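Local structure of endoglucanase (Mytilus edulis, 1WC2) at residues S94-M98 and D164-S169. The protein hydrolyses internal beta-1,4-glucosidic linkages of cellulose and related beta-glucans, acts on soluble carboxymethylcellulose, and also has expansin activity. Residues are numbered along the deposited sequence; the frame is centred on the assembly and turned at random.
Sequences SKTFM and DHRTPS
Thr167 reaches the backbone of strand 94-100 through its hydroxyl, donating from OG1 to Thr96 O at 2.7 Å. The hydroxyl approaches somewhat off the plane of the Thr96 carbonyl, tilted 28° from it. The same OG1 accepts from a water that in turn takes the N-H of Thr96, 2.9 Å from water to N, so both polar backbone atoms of this strand residue are met by one threonine, directly or through the water. Beside these bonds the two threonine methyls touch, CG2 to CG2 at 3.8 Å. Farther along the strand, Met98 runs out extended and then bends at its last torsion (chi3 -77°), which swings CE against the CB of Pro168, 3.8 Å away, and close to the carbonyl oxygens of Pro168 and Ser169. Toward the other end, Lys95 comes in roughly perpendicular to Asp164 and donates from NZ to the anti lone pair of OD2 at 2.8 Å. The contact lies on the double-psi beta-barrel of this GH45 enzyme, away from the predicted catalytic aspartates: strand 94-100, flanked by strands 49-53 and 72-78, receives the connection between helices 157-163 and 170-173. Asp164 is itself held by Arg166, which binds both carboxylate oxygens, NE to OD1 (3.1 Å) and NH2 to OD2 (2.9 Å), both on syn lone pairs and nearly in the guanidinium plane. OD1 also accepts the backbone N-H of Arg166, closing an Asx turn within the type I turn Asp164-Thr167. The carboxylate's negative charge probably lets Lys95 NZ and Arg166 NH2, on the anti and syn sides of OD2, sit 4.1 Å apart. Beyond this shell, Thr167 O accepts from His161 ND1, while Ser169 OG caps the following helix at Met172 N.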
ATOM      1  N   SER A  94     -12.981  -5.054  -2.091  1.00  9.68           N
ATOM      2  CA  SER A  94     -12.145  -4.485  -1.042  1.00  9.56           C
ATOM      3  C   SER A  94     -11.331  -5.501  -0.254  0.50  9.19           C
ATOM      4  O   SER A  94     -11.846  -6.558   0.141  0.50  9.90           O
ATOM      5  CB  SER A  94     -12.988  -3.671  -0.058  0.50  9.97           C
ATOM      6  OG  SER A  94     -13.780  -4.513   0.758  0.50 11.02           O
ATOM      7  N   LYS A  95     -10.079  -5.131   0.013  1.00  8.41           N
ATOM      8  CA  LYS A  95      -9.186  -5.892   0.876  1.00  7.97           C
ATOM      9  C   LYS A  95      -8.358  -4.890   1.688  1.00  7.43           C
ATOM     10  O   LYS A  95      -8.227  -3.719   1.298  1.00  7.33           O
ATOM     11  CB  LYS A  95      -8.236  -6.793   0.068  1.00  8.73           C
ATOM     12  CG  LYS A  95      -8.884  -7.990  -0.634  1.00  9.37           C
ATOM     13  CD  LYS A  95      -9.498  -8.987   0.333  1.00 10.06           C
ATOM     14  CE  LYS A  95     -10.001 -10.241  -0.381  1.00 10.83           C
ATOM     15  NZ  LYS A  95     -10.763 -11.139   0.523  1.00 11.84           N
ATOM     16  N   THR A  96      -7.782  -5.367   2.785  1.00  7.32           N
ATOM     17  CA  THR A  96      -6.979  -4.548   3.683  1.00  6.87           C
ATOM     18  C   THR A  96      -5.504  -4.978   3.644  1.00  6.72           C
ATOM     19  O   THR A  96      -5.189  -6.181   3.708  1.00  7.57           O
ATOM     20  CB  THR A  96      -7.548  -4.647   5.107  1.00  7.27           C
ATOM     21  OG1 THR A  96      -8.839  -4.025   5.157  1.00  8.22           O
ATOM     22  CG2 THR A  96      -6.691  -3.898   6.128  1.00  7.40           C
ATOM     23  N   PHE A  97      -4.619  -3.987   3.563  1.00  6.58           N
ATOM     24  CA  PHE A  97      -3.182  -4.183   3.422  1.00  6.56           C
ATOM     25  C   PHE A  97      -2.458  -3.548   4.599  1.00  6.70           C
ATOM     26  O   PHE A  97      -2.723  -2.403   4.958  1.00  7.72           O
ATOM     27  CB  PHE A  97      -2.690  -3.560   2.104  1.00  6.75           C
ATOM     28  CG  PHE A  97      -3.316  -4.173   0.881  1.00  6.73           C
ATOM     29  CD1 PHE A  97      -4.590  -3.796   0.480  1.00  7.90           C
ATOM     30  CD2 PHE A  97      -2.647  -5.139   0.142  1.00  7.86           C
ATOM     31  CE1 PHE A  97      -5.198  -4.383  -0.621  1.00  8.61           C
ATOM     32  CE2 PHE A  97      -3.253  -5.723  -0.973  1.00  8.66           C
ATOM     33  CZ  PHE A  97      -4.529  -5.344  -1.350  1.00  9.29           C
ATOM     34  N   MET A  98      -1.512  -4.267   5.190  1.00  6.55           N
ATOM     35  CA  MET A  98      -0.625  -3.691   6.206  1.00  6.66           C
ATOM     36  C   MET A  98       0.592  -3.040   5.544  1.00  6.26           C
ATOM     37  O   MET A  98       1.251  -3.675   4.708  1.00  6.66           O
ATOM     38  CB  MET A  98      -0.143  -4.763   7.184  1.00  6.97           C
ATOM     39  CG  MET A  98       0.795  -4.205   8.260  1.00  7.77           C
ATOM     40  SD  MET A  98       1.337  -5.445   9.468  1.00  8.48           S
ATOM     41  CE  MET A  98      -0.178  -5.573  10.492  1.00  8.23           C
ATOM     42  N   ASP A 164     -10.049 -12.170   6.445  1.00 11.15           N
ATOM     43  CA  ASP A 164      -9.082 -12.716   5.498  1.00 10.26           C
ATOM     44  C   ASP A 164      -7.726 -12.770   6.182  1.00 10.05           C
ATOM     45  O   ASP A 164      -7.094 -11.734   6.420  1.00 10.26           O
ATOM     46  CB  ASP A 164      -9.030 -11.876   4.219  1.00 10.03           C
ATOM     47  CG  ASP A 164      -8.324 -12.580   3.069  1.00 10.59           C
ATOM     48  OD1 ASP A 164      -7.319 -13.294   3.299  1.00 11.19           O
ATOM     49  OD2 ASP A 164      -8.725 -12.432   1.899  1.00 10.81           O
ATOM     50  N   HIS A 165      -7.274 -13.988   6.472  1.00 10.37           N
ATOM     51  CA  HIS A 165      -6.066 -14.187   7.251  1.00 10.71           C
ATOM     52  C   HIS A 165      -4.820 -13.643   6.549  1.00 10.21           C
ATOM     53  O   HIS A 165      -3.806 -13.455   7.199  1.00 10.47           O
ATOM     54  CB  HIS A 165      -5.872 -15.664   7.615  1.00 11.63           C
ATOM     55  CG  HIS A 165      -6.961 -16.232   8.477  1.00 14.01           C
ATOM     56  ND1 HIS A 165      -7.217 -17.586   8.548  1.00 17.49           N
ATOM     57  CD2 HIS A 165      -7.855 -15.638   9.305  1.00 14.87           C
ATOM     58  CE1 HIS A 165      -8.231 -17.799   9.370  1.00 18.59           C
ATOM     59  NE2 HIS A 165      -8.631 -16.635   9.850  1.00 17.21           N
ATOM     60  N   ARG A 166      -4.896 -13.396   5.239  1.00 10.22           N
ATOM     61  CA  ARG A 166      -3.781 -12.791   4.510  1.00  9.89           C
ATOM     62  C   ARG A 166      -3.485 -11.369   4.980  1.00  8.97           C
ATOM     63  O   ARG A 166      -2.376 -10.920   4.834  1.00  9.18           O
ATOM     64  CB  ARG A 166      -4.026 -12.823   2.994  1.00 10.04           C
ATOM     65  CG  ARG A 166      -3.942 -14.222   2.397  1.00 10.12           C
ATOM     66  CD  ARG A 166      -4.335 -14.305   0.934  1.00 10.41           C
ATOM     67  NE  ARG A 166      -5.742 -13.954   0.728  1.00  9.73           N
ATOM     68  CZ  ARG A 166      -6.357 -13.969  -0.453  1.00 10.47           C
ATOM     69  NH1 ARG A 166      -5.718 -14.352  -1.550  1.00 10.93           N
ATOM     70  NH2 ARG A 166      -7.637 -13.627  -0.535  1.00 10.38           N
ATOM     71  N   THR A 167      -4.477 -10.655   5.520  1.00  8.71           N
ATOM     72  CA  THR A 167      -4.192  -9.356   6.160  1.00  8.73           C
ATOM     73  C   THR A 167      -3.525  -9.644   7.501  1.00  8.67           C
ATOM     74  O   THR A 167      -4.164 -10.268   8.350  1.00  8.73           O
ATOM     75  CB  THR A 167      -5.489  -8.572   6.406  1.00  9.11           C
ATOM     76  OG1 THR A 167      -6.128  -8.251   5.158  1.00  9.77           O
ATOM     77  CG2 THR A 167      -5.220  -7.237   7.110  1.00  9.70           C
ATOM     78  N   PRO A 168      -2.277  -9.238   7.727  1.00  8.08           N
ATOM     79  CA  PRO A 168      -1.626  -9.532   9.014  1.00  8.44           C
ATOM     80  C   PRO A 168      -2.331  -8.909  10.217  1.00  8.68           C
ATOM     81  O   PRO A 168      -2.896  -7.822  10.127  1.00  8.60           O
ATOM     82  CB  PRO A 168      -0.222  -8.945   8.838  1.00  8.29           C
ATOM     83  CG  PRO A 168      -0.016  -8.930   7.366  1.00  8.15           C
ATOM     84  CD  PRO A 168      -1.359  -8.523   6.822  1.00  7.98           C
ATOM     85  N   SER A 169      -2.269  -9.608  11.344  1.00  9.31           N
ATOM     86  CA  SER A 169      -2.762  -9.110  12.622  1.00  9.67           C
ATOM     87  C   SER A 169      -1.775  -8.154  13.296  1.00  9.32           C
ATOM     88  O   SER A 169      -0.587  -8.098  12.955  1.00  9.31           O
ATOM     89  CB  SER A 169      -3.017 -10.294  13.559  1.00 10.16           C
ATOM     90  OG  SER A 169      -1.785 -10.911  13.870  1.00 11.73           O
TER
HETATM   91  O   HOH W   1      -8.416  -8.111   3.608  1.00 11.18           O